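Local coordinates for fimbrial subunit CupB6 (Pseudomonas aeruginosa, PDB 5CYL), which probably serves as the adhesin at the tip of a chaperone-usher pilus, helping the bacterium to attach to surfaces and form biofilms, at residues A[57-68]-A[100-111]; A[153-161]-A[172-183]. All coordinates share one frame; numbering follows the deposited sequence.

Contact 1. Residues A[57-68]-A[100-111]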
loop_
_atom_site.group_PDB
_atom_site.type_symbol
_atom_site.label_atom_id
_atom_site.label_comp_id
_atom_site.label_asym_id
_atom_site.label_seq_id
_atom_site.Cartn_x
_atom_site.Cartn_y
_atom_site.Cartn_z
ATOM N N GLU A 57 -26.409 -36.225 5.417
ATOM C CA GLU A 57 -25.637 -35.058 5.817
ATOM C C GLU A 57 -25.273 -34.196 4.626
ATOM O O GLU A 57 -25.062 -34.693 3.537
ATOM C CB GLU A 57 -24.359 -35.465 6.526
ATOM C CG GLU A 57 -24.440 -35.474 8.031
ATOM C CD GLU A 57 -23.126 -35.890 8.654
ATOM O OE1 GLU A 57 -22.237 -36.426 7.915
ATOM O OE2 GLU A 57 -23.006 -35.673 9.890
ATOM N N LEU A 58 -25.184 -32.898 4.876
ATOM C CA LEU A 58 -24.679 -31.958 3.883
ATOM C C LEU A 58 -23.231 -31.645 4.239
ATOM O O LEU A 58 -22.970 -31.016 5.257
ATOM C CB LEU A 58 -25.534 -30.697 3.890
ATOM C CG LEU A 58 -25.589 -29.959 2.544
ATOM C CD1 LEU A 58 -25.663 -30.909 1.376
ATOM C CD2 LEU A 58 -26.767 -29.002 2.448
ATOM N N VAL A 59 -22.305 -32.138 3.434
ATOM C CA VAL A 59 -20.883 -31.921 3.675
ATOM C C VAL A 59 -20.403 -30.729 2.866
ATOM O O VAL A 59 -20.551 -30.697 1.642
ATOM C CB VAL A 59 -20.051 -33.147 3.300
ATOM C CG1 VAL A 59 -18.602 -32.897 3.658
ATOM C CG2 VAL A 59 -20.588 -34.363 4.030
ATOM N N ILE A 60 -19.843 -29.740 3.544
ATOM C CA ILE A 60 -19.322 -28.561 2.864
ATOM C C ILE A 60 -17.810 -28.707 2.688
ATOM O O ILE A 60 -17.062 -28.842 3.660
ATOM C CB ILE A 60 -19.690 -27.288 3.597
ATOM C CG1 ILE A 60 -21.200 -27.261 3.835
ATOM C CG2 ILE A 60 -19.281 -26.068 2.796
ATOM C CD1 ILE A 60 -21.656 -26.183 4.797
ATOM N N GLY A 61 -17.382 -28.713 1.431
ATOM C CA GLY A 61 -15.973 -28.849 1.068
ATOM C C GLY A 61 -15.431 -27.614 0.361
ATOM O O GLY A 61 -16.188 -26.831 -0.200
ATOM N N GLY A 62 -14.115 -27.452 0.381
ATOM C CA GLY A 62 -13.456 -26.387 -0.382
ATOM C C GLY A 62 -12.119 -26.817 -0.914
ATOM O O GLY A 62 -11.472 -27.687 -0.369
ATOM N N ASN A 63 -11.708 -26.229 -2.018
ATOM C CA ASN A 63 -10.306 -26.309 -2.423
ATOM C C ASN A 63 -10.008 -25.225 -3.443
ATOM O O ASN A 63 -10.910 -24.704 -4.091
ATOM C CB ASN A 63 -9.988 -27.669 -3.006
ATOM C CG ASN A 63 -10.578 -27.856 -4.372
ATOM O OD1 ASN A 63 -11.635 -27.335 -4.698
ATOM N ND2 ASN A 63 -9.893 -28.614 -5.193
ATOM N N TRP A 64 -8.737 -24.890 -3.585
ATOM C CA TRP A 64 -8.285 -23.915 -4.568
ATOM C C TRP A 64 -7.720 -24.723 -5.709
ATOM O O TRP A 64 -6.860 -25.598 -5.510
ATOM C CB TRP A 64 -7.180 -23.007 -4.014
ATOM C CG TRP A 64 -7.639 -21.870 -3.190
ATOM C CD1 TRP A 64 -7.708 -21.832 -1.836
ATOM C CD2 TRP A 64 -8.075 -20.581 -3.638
ATOM N NE1 TRP A 64 -8.194 -20.599 -1.407
ATOM C CE2 TRP A 64 -8.397 -19.814 -2.501
ATOM C CE3 TRP A 64 -8.211 -19.999 -4.884
ATOM C CZ2 TRP A 64 -8.888 -18.518 -2.583
ATOM C CZ3 TRP A 64 -8.677 -18.676 -4.955
ATOM C CH2 TRP A 64 -9.012 -17.972 -3.813
ATOM N N SER A 65 -8.175 -24.439 -6.918
ATOM C CA SER A 65 -7.572 -25.080 -8.106
ATOM C C SER A 65 -6.999 -24.020 -9.026
ATOM O O SER A 65 -7.234 -22.808 -8.874
ATOM C CB SER A 65 -8.587 -25.938 -8.858
ATOM O OG SER A 65 -9.767 -25.194 -9.058
ATOM N N GLY A 66 -6.212 -24.462 -9.998
ATOM C CA GLY A 66 -5.624 -23.538 -10.973
ATOM C C GLY A 66 -4.261 -23.049 -10.566
ATOM O O GLY A 66 -3.642 -22.237 -11.248
ATOM N N VAL A 67 -3.806 -23.559 -9.431
ATOM C CA VAL A 67 -2.433 -23.418 -8.968
ATOM C C VAL A 67 -2.076 -24.711 -8.219
ATOM O O VAL A 67 -2.869 -25.220 -7.453
ATOM C CB VAL A 67 -2.242 -22.199 -8.047
ATOM C CG1 VAL A 67 -0.841 -22.192 -7.456
ATOM C CG2 VAL A 67 -2.515 -20.908 -8.805
ATOM N N GLY A 68 -0.907 -25.264 -8.504
ATOM C CA GLY A 68 -0.490 -26.526 -7.910
ATOM C C GLY A 68 -0.230 -26.492 -6.413
ATOM O O GLY A 68 -0.529 -27.440 -5.738
ATOM N N PRO A 100 -7.837 -25.494 1.455
ATOM C CA PRO A 100 -6.480 -25.757 1.002
ATOM C C PRO A 100 -6.297 -25.600 -0.490
ATOM O O PRO A 100 -7.273 -25.594 -1.240
ATOM C CB PRO A 100 -6.267 -27.232 1.355
ATOM C CG PRO A 100 -7.622 -27.836 1.265
ATOM C CD PRO A 100 -8.609 -26.734 1.633
ATOM N N VAL A 101 -5.055 -25.523 -0.925
ATOM C CA VAL A 101 -4.765 -25.625 -2.344
ATOM C C VAL A 101 -4.423 -27.090 -2.607
ATOM O O VAL A 101 -3.378 -27.556 -2.218
ATOM C CB VAL A 101 -3.587 -24.728 -2.739
ATOM C CG1 VAL A 101 -3.290 -24.903 -4.214
ATOM C CG2 VAL A 101 -3.875 -23.262 -2.423
ATOM N N ASP A 102 -5.348 -27.818 -3.218
ATOM C CA ASP A 102 -5.165 -29.235 -3.526
ATOM C C ASP A 102 -5.994 -29.586 -4.767
ATOM O O ASP A 102 -6.853 -28.792 -5.180
ATOM C CB ASP A 102 -5.543 -30.078 -2.307
ATOM C CG ASP A 102 -5.079 -31.519 -2.422
ATOM O OD1 ASP A 102 -4.120 -31.815 -3.164
ATOM O OD2 ASP A 102 -5.694 -32.384 -1.788
ATOM N N ASN A 103 -5.728 -30.716 -5.399
ATOM C CA ASN A 103 -6.474 -31.045 -6.607
ATOM C C ASN A 103 -7.890 -31.474 -6.271
ATOM O O ASN A 103 -8.762 -31.404 -7.116
ATOM C CB ASN A 103 -5.750 -32.105 -7.430
ATOM C CG ASN A 103 -5.176 -33.210 -6.575
ATOM O OD1 ASN A 103 -4.555 -32.935 -5.551
ATOM N ND2 ASN A 103 -5.408 -34.467 -6.965
ATOM N N GLN A 104 -8.102 -31.883 -5.031
ATOM C CA GLN A 104 -9.372 -32.438 -4.606
ATOM C C GLN A 104 -9.953 -31.606 -3.518
ATOM O O GLN A 104 -9.196 -31.107 -2.686
ATOM C CB GLN A 104 -9.167 -33.857 -4.113
ATOM C CG GLN A 104 -9.274 -34.869 -5.223
ATOM C CD GLN A 104 -9.173 -36.251 -4.689
ATOM O OE1 GLN A 104 -10.140 -36.992 -4.702
ATOM N NE2 GLN A 104 -8.021 -36.583 -4.126
ATOM N N PRO A 105 -11.286 -31.452 -3.494
ATOM C CA PRO A 105 -11.833 -30.734 -2.344
ATOM C C PRO A 105 -11.664 -31.482 -1.019
ATOM O O PRO A 105 -11.462 -32.713 -0.982
ATOM C CB PRO A 105 -13.309 -30.614 -2.678
ATOM C CG PRO A 105 -13.584 -31.802 -3.538
ATOM C CD PRO A 105 -12.357 -31.938 -4.385
ATOM N N HIS A 106 -11.740 -30.725 0.068
ATOM C CA HIS A 106 -11.565 -31.268 1.430
ATOM C C HIS A 106 -12.794 -31.010 2.262
ATOM O O HIS A 106 -13.473 -29.993 2.073
ATOM C CB HIS A 106 -10.365 -30.632 2.114
ATOM C CG HIS A 106 -9.055 -31.252 1.739
ATOM N ND1 HIS A 106 -8.053 -31.492 2.659
ATOM C CD2 HIS A 106 -8.594 -31.714 0.553
ATOM C CE1 HIS A 106 -7.023 -32.048 2.046
ATOM N NE2 HIS A 106 -7.330 -32.207 0.773
ATOM N N ALA A 107 -13.091 -31.921 3.172
ATOM C CA ALA A 107 -14.301 -31.794 3.960
ATOM C C ALA A 107 -14.033 -30.904 5.164
ATOM O O ALA A 107 -13.262 -31.269 6.038
ATOM C CB ALA A 107 -14.785 -33.165 4.379
ATOM N N LEU A 108 -14.688 -29.747 5.188
ATOM C CA LEU A 108 -14.382 -28.740 6.206
ATOM C C LEU A 108 -15.461 -28.519 7.222
ATOM O O LEU A 108 -15.195 -27.977 8.289
ATOM C CB LEU A 108 -14.008 -27.405 5.570
ATOM C CG LEU A 108 -12.885 -27.576 4.545
ATOM C CD1 LEU A 108 -12.731 -26.296 3.739
ATOM C CD2 LEU A 108 -11.577 -28.065 5.166
ATOM N N ASP A 109 -16.682 -28.902 6.874
ATOM C CA ASP A 109 -17.837 -28.766 7.751
ATOM C C ASP A 109 -18.915 -29.730 7.287
ATOM O O ASP A 109 -18.892 -30.211 6.159
ATOM C CB ASP A 109 -18.336 -27.325 7.751
ATOM C CG ASP A 109 -18.890 -26.895 9.084
ATOM O OD1 ASP A 109 -18.823 -27.689 10.062
ATOM O OD2 ASP A 109 -19.420 -25.756 9.169
ATOM N N LYS A 110 -19.838 -30.028 8.182
ATOM C CA LYS A 110 -21.064 -30.757 7.836
ATOM C C LYS A 110 -22.248 -30.029 8.427
ATOM O O LYS A 110 -22.097 -29.252 9.356
ATOM C CB LYS A 110 -20.995 -32.206 8.285
ATOM C CG LYS A 110 -19.976 -32.475 9.366
ATOM C CD LYS A 110 -19.794 -33.968 9.673
ATOM C CE LYS A 110 -19.642 -34.814 8.419
ATOM N NZ LYS A 110 -19.241 -36.228 8.689
ATOM N N ARG A 111 -23.412 -30.245 7.841
ATOM C CA ARG A 111 -24.655 -29.632 8.318
ATOM C C ARG A 111 -25.708 -30.713 8.409
ATOM O O ARG A 111 -25.872 -31.500 7.469
ATOM C CB ARG A 111 -25.117 -28.535 7.371
ATOM C CG ARG A 111 -24.383 -27.219 7.525
ATOM C CD ARG A 111 -24.620 -26.615 8.883
ATOM N NE ARG A 111 -23.977 -25.321 9.031
ATOM C CZ ARG A 111 -22.716 -25.145 9.389
ATOM N NH1 ARG A 111 -21.940 -26.184 9.632
ATOM N NH2 ARG A 111 -22.224 -23.921 9.505
#

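Contact 2. Residues A[153-161]-A[172-183]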
loop_
_atom_site.group_PDB
_atom_site.type_symbol
_atom_site.label_atom_id
_atom_site.label_comp_id
_atom_site.label_asym_id
_atom_site.label_seq_id
_atom_site.Cartn_x
_atom_site.Cartn_y
_atom_site.Cartn_z
ATOM N N ASN A 153 -13.171 -23.156 -5.194
ATOM C CA ASN A 153 -14.326 -24.056 -5.317
ATOM C C ASN A 153 -14.950 -24.420 -3.984
ATOM O O ASN A 153 -14.284 -24.943 -3.099
ATOM C CB ASN A 153 -13.929 -25.317 -6.047
ATOM C CG ASN A 153 -13.100 -25.030 -7.280
ATOM O OD1 ASN A 153 -13.622 -24.627 -8.327
ATOM N ND2 ASN A 153 -11.821 -25.262 -7.173
ATOM N N LEU A 154 -16.225 -24.099 -3.847
ATOM C CA LEU A 154 -16.998 -24.519 -2.689
ATOM C C LEU A 154 -17.890 -25.671 -3.102
ATOM O O LEU A 154 -18.622 -25.586 -4.079
ATOM C CB LEU A 154 -17.837 -23.350 -2.169
ATOM C CG LEU A 154 -17.045 -22.077 -1.865
ATOM C CD1 LEU A 154 -17.934 -20.989 -1.281
ATOM C CD2 LEU A 154 -15.899 -22.372 -0.901
ATOM N N TRP A 155 -17.850 -26.748 -2.349
ATOM C CA TRP A 155 -18.696 -27.907 -2.647
ATOM C C TRP A 155 -19.732 -28.160 -1.564
ATOM O O TRP A 155 -19.369 -28.443 -0.421
ATOM C CB TRP A 155 -17.833 -29.139 -2.769
ATOM C CG TRP A 155 -16.763 -29.025 -3.810
ATOM C CD1 TRP A 155 -15.638 -28.271 -3.743
ATOM C CD2 TRP A 155 -16.713 -29.708 -5.066
ATOM N NE1 TRP A 155 -14.878 -28.448 -4.866
ATOM C CE2 TRP A 155 -15.518 -29.324 -5.701
ATOM C CE3 TRP A 155 -17.565 -30.611 -5.715
ATOM C CZ2 TRP A 155 -15.144 -29.809 -6.956
ATOM C CZ3 TRP A 155 -17.197 -31.102 -6.960
ATOM C CH2 TRP A 155 -15.996 -30.695 -7.576
ATOM N N ALA A 156 -21.012 -28.092 -1.895
ATOM C CA ALA A 156 -22.047 -28.691 -1.006
ATOM C C ALA A 156 -22.408 -30.076 -1.501
ATOM O O ALA A 156 -22.950 -30.206 -2.579
ATOM C CB ALA A 156 -23.288 -27.838 -0.950
ATOM N N VAL A 157 -22.104 -31.105 -0.733
ATOM C CA VAL A 157 -22.287 -32.497 -1.189
ATOM C C VAL A 157 -23.109 -33.331 -0.200
ATOM O O VAL A 157 -22.771 -33.406 1.001
ATOM C CB VAL A 157 -20.932 -33.190 -1.448
ATOM C CG1 VAL A 157 -21.113 -34.635 -1.913
ATOM C CG2 VAL A 157 -20.126 -32.421 -2.475
ATOM N N ASP A 158 -24.189 -33.932 -0.704
ATOM C CA ASP A 158 -25.033 -34.794 0.122
ATOM C C ASP A 158 -24.343 -36.140 0.307
ATOM O O ASP A 158 -23.867 -36.732 -0.669
ATOM C CB ASP A 158 -26.428 -34.943 -0.493
ATOM C CG ASP A 158 -27.309 -35.947 0.269
ATOM O OD1 ASP A 158 -27.111 -37.177 0.123
ATOM O OD2 ASP A 158 -28.210 -35.512 1.017
ATOM N N ARG A 159 -24.312 -36.615 1.551
ATOM C CA ARG A 159 -23.714 -37.924 1.891
ATOM C C ARG A 159 -24.428 -38.619 3.061
ATOM O O ARG A 159 -25.106 -37.960 3.848
ATOM C CB ARG A 159 -22.231 -37.730 2.226
ATOM C CG ARG A 159 -21.409 -37.180 1.065
ATOM C CD ARG A 159 -20.709 -38.281 0.302
ATOM N NE ARG A 159 -19.658 -38.735 1.213
ATOM C CZ ARG A 159 -18.834 -39.732 0.981
ATOM N NH1 ARG A 159 -18.942 -40.412 -0.146
ATOM N NH2 ARG A 159 -17.896 -40.038 1.862
ATOM N N LEU A 160 -24.278 -39.939 3.179
ATOM C CA LEU A 160 -24.841 -40.656 4.352
ATOM C C LEU A 160 -24.164 -40.149 5.615
ATOM O O LEU A 160 -22.969 -39.923 5.582
ATOM C CB LEU A 160 -24.680 -42.176 4.235
ATOM C CG LEU A 160 -25.420 -42.893 3.086
ATOM C CD1 LEU A 160 -25.179 -44.399 3.161
ATOM C CD2 LEU A 160 -26.916 -42.588 3.016
ATOM N N LYS A 161 -24.947 -39.937 6.675
ATOM C CA LYS A 161 -24.502 -39.259 7.910
ATOM C C LYS A 161 -23.286 -39.952 8.511
ATOM O O LYS A 161 -23.322 -41.148 8.753
ATOM C CB LYS A 161 -25.612 -39.277 8.939
ATOM C CG LYS A 161 -25.735 -38.032 9.784
ATOM C CD LYS A 161 -26.271 -38.410 11.154
ATOM C CE LYS A 161 -27.065 -37.293 11.839
ATOM N NZ LYS A 161 -27.000 -37.310 13.335
ATOM N N VAL A 172 -16.677 -37.313 -3.802
ATOM C CA VAL A 172 -17.931 -36.882 -4.419
ATOM C C VAL A 172 -18.457 -38.079 -5.187
ATOM O O VAL A 172 -17.800 -38.537 -6.109
ATOM C CB VAL A 172 -17.798 -35.666 -5.363
ATOM C CG1 VAL A 172 -19.172 -35.291 -5.889
ATOM C CG2 VAL A 172 -17.195 -34.472 -4.640
ATOM N N PRO A 173 -19.638 -38.594 -4.811
ATOM C CA PRO A 173 -20.124 -39.796 -5.486
ATOM C C PRO A 173 -20.358 -39.621 -6.979
ATOM O O PRO A 173 -20.790 -38.545 -7.420
ATOM C CB PRO A 173 -21.450 -40.076 -4.773
ATOM C CG PRO A 173 -21.242 -39.545 -3.403
ATOM C CD PRO A 173 -20.444 -38.288 -3.614
ATOM N N ALA A 174 -20.046 -40.691 -7.711
ATOM C CA ALA A 174 -20.269 -40.801 -9.162
ATOM C C ALA A 174 -21.763 -40.724 -9.550
ATOM O O ALA A 174 -22.098 -40.152 -10.571
ATOM C CB ALA A 174 -19.648 -42.085 -9.692
ATOM N N ASP A 175 -22.633 -41.264 -8.700
ATOM C CA ASP A 175 -24.082 -41.352 -8.933
ATOM C C ASP A 175 -24.872 -40.027 -8.906
ATOM O O ASP A 175 -24.499 -39.070 -8.253
ATOM C CB ASP A 175 -24.715 -42.310 -7.923
ATOM C CG ASP A 175 -24.740 -41.753 -6.514
ATOM O OD1 ASP A 175 -25.342 -40.696 -6.299
ATOM O OD2 ASP A 175 -24.141 -42.376 -5.616
ATOM N N ASN A 176 -25.983 -40.015 -9.642
ATOM C CA ASN A 176 -26.877 -38.862 -9.723
ATOM C C ASN A 176 -28.248 -39.090 -9.077
ATOM O O ASN A 176 -29.174 -38.317 -9.306
ATOM C CB ASN A 176 -27.050 -38.416 -11.176
ATOM C CG ASN A 176 -27.813 -37.108 -11.306
ATOM O OD1 ASN A 176 -27.933 -36.558 -12.397
ATOM N ND2 ASN A 176 -28.333 -36.605 -10.195
ATOM N N TYR A 177 -28.412 -40.124 -8.253
ATOM C CA TYR A 177 -29.719 -40.391 -7.610
ATOM C C TYR A 177 -29.672 -40.139 -6.097
ATOM O O TYR A 177 -28.649 -40.434 -5.479
ATOM C CB TYR A 177 -30.174 -41.823 -7.893
ATOM N N PRO A 178 -30.758 -39.609 -5.533
ATOM C CA PRO A 178 -31.987 -39.293 -6.285
ATOM C C PRO A 178 -31.768 -38.142 -7.263
ATOM O O PRO A 178 -30.897 -37.314 -6.998
ATOM C CB PRO A 178 -32.966 -38.874 -5.187
ATOM C CG PRO A 178 -32.097 -38.350 -4.095
ATOM C CD PRO A 178 -30.849 -39.186 -4.125
ATOM N N THR A 179 -32.503 -38.086 -8.376
ATOM C CA THR A 179 -32.102 -37.154 -9.416
ATOM C C THR A 179 -32.020 -35.719 -8.941
ATOM O O THR A 179 -32.991 -35.167 -8.429
ATOM C CB THR A 179 -33.189 -37.282 -10.495
ATOM O OG1 THR A 179 -33.240 -38.634 -10.965
ATOM C CG2 THR A 179 -32.886 -36.365 -11.662
ATOM N N GLY A 180 -30.850 -35.118 -9.089
ATOM C CA GLY A 180 -30.594 -33.808 -8.461
ATOM C C GLY A 180 -29.869 -33.798 -7.106
ATOM O O GLY A 180 -29.823 -32.758 -6.417
ATOM N N VAL A 181 -29.300 -34.932 -6.707
ATOM C CA VAL A 181 -28.504 -34.977 -5.479
ATOM C C VAL A 181 -27.457 -33.899 -5.559
ATOM O O VAL A 181 -26.919 -33.666 -6.626
ATOM C CB VAL A 181 -27.726 -36.287 -5.320
ATOM C CG1 VAL A 181 -26.908 -36.241 -4.067
ATOM C CG2 VAL A 181 -28.645 -37.458 -5.224
ATOM N N CYS A 182 -27.165 -33.280 -4.418
ATOM C CA CYS A 182 -26.116 -32.253 -4.310
ATOM C C CYS A 182 -24.703 -32.802 -4.623
ATOM O O CYS A 182 -24.100 -33.445 -3.756
ATOM C CB CYS A 182 -26.128 -31.615 -2.903
ATOM S SG CYS A 182 -27.584 -30.602 -2.602
ATOM N N ARG A 183 -24.152 -32.505 -5.806
ATOM C CA ARG A 183 -22.779 -32.952 -6.128
ATOM C C ARG A 183 -21.884 -31.950 -6.870
ATOM O O ARG A 183 -20.682 -32.158 -6.953
ATOM C CB ARG A 183 -22.784 -34.227 -6.976
ATOM C CG ARG A 183 -23.928 -35.194 -6.807
ATOM C CD ARG A 183 -23.518 -36.490 -6.146
ATOM N NE ARG A 183 -23.853 -36.422 -4.742
ATOM C CZ ARG A 183 -24.258 -37.449 -4.024
ATOM N NH1 ARG A 183 -24.402 -38.639 -4.588
ATOM N NH2 ARG A 183 -24.537 -37.266 -2.743
#

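Contact 1. Residues A[57-68]-A[100-111]
L58 and R111 begin an antiparallel pairing of strands 57-65 and 106-111, whose axes approach to 4.6 Å at 157°, with 106-111 as an outermost strand of a four-stranded sheet. A classic beta bulge interrupts the register: I60 O accepts from both L108 N (3.0 Å) and D109 N (3.2 Å), so one extra residue is fitted into strand 106-111. Beyond it, G61 has no side chain to meet H106 O, and G62 leaves room for L108 CD1, 3.8 Å from G62 N. I60 turns the other way from V59, and its CD1 meets R111 CG at 4.0 Å; strand 118-129 covers this side through S121 and Y123. On the opposite face V59 CG1 packs on the small methyl of A107. At the strand end E57 OE1 and K110 NZ form a salt bridge (3.1 Å) whose hydrogen bond is weak; each has a stronger partner, G162 N for E57 OE1 and A164 O for K110 NZ. N63 suits its place beside the loop leading into strand 106-111: OD1 accepts from N153 ND2 of strand 151-160, and, with CG between backbone N and carbonyl carbon (chi1 73°), ND2 hydrogen-bonds to D102 O at 3.0 Å, 41° above that carbonyl's plane.

Contact 2. Residues A[153-161]-A[172-183]
A disulfide-tethered loop, 172-183, packs along strand 153-160 just before the chain enters the sheet's last strand, 185-189. C182 is bonded to C10 on strand 6-22 of the separate six-stranded sheet, so the disulfide ties the loop to that other sheet; C182 CB sits 3.5 Å from A156 O. The backbone link is a single hydrogen bond from D158 N to C182 O (3.1 Å), aimed at a lone pair in the carbonyl plane. A second N-H, R183 NE, approaches the same oxygen from 61° above that plane. The R183 guanidinium is modelled between V181 and P173, with NH1 in a salt bridge to D175 OD1, but its exact place is doubtful. The main partner of D158 is A7 N, which donates to OD2; its salt bridge through OD1 to R183 NH2 is long and uncertain. W155 and V157 meet V172 and P173. Branched V157 spreads its two methyls: CG1, anti to the backbone N (chi1 180°), meets P173 CD tip to tip at 4.1 Å, and CG2 touches V172 CG2. The W155 ring crosses V172 at about a right angle, CE3 lying 4.0 Å from V172 CG2, while R183 O approaches the ring's edge 3.6 Å from W155 CZ3.

Contacts 1 and 2 share one antiparallel sheet, in which strand 56-65 lies between 106-112 and 151-160; their centres are about 14 Å apart. Contact 1 joins the first two of these strands, whereas contact 2 fastens a loop to the third. Backbone bonds connect them directly: E57 N lies 2.7 Å from R159 O and G61 O 2.7 Å from W155 N, both probable hydrogen bonds. W155 belongs to both surroundings, since its ring also touches P105 of contact 1 and its NE1 makes a weak hydrogen bond, 3.4 Å long, to N63 OD1. At the far strand end, E57 CG packs 3.4 Å from K161 CG. Strand 56-65 thus joins both contacts within one sheet; no ligand or active site is identified here.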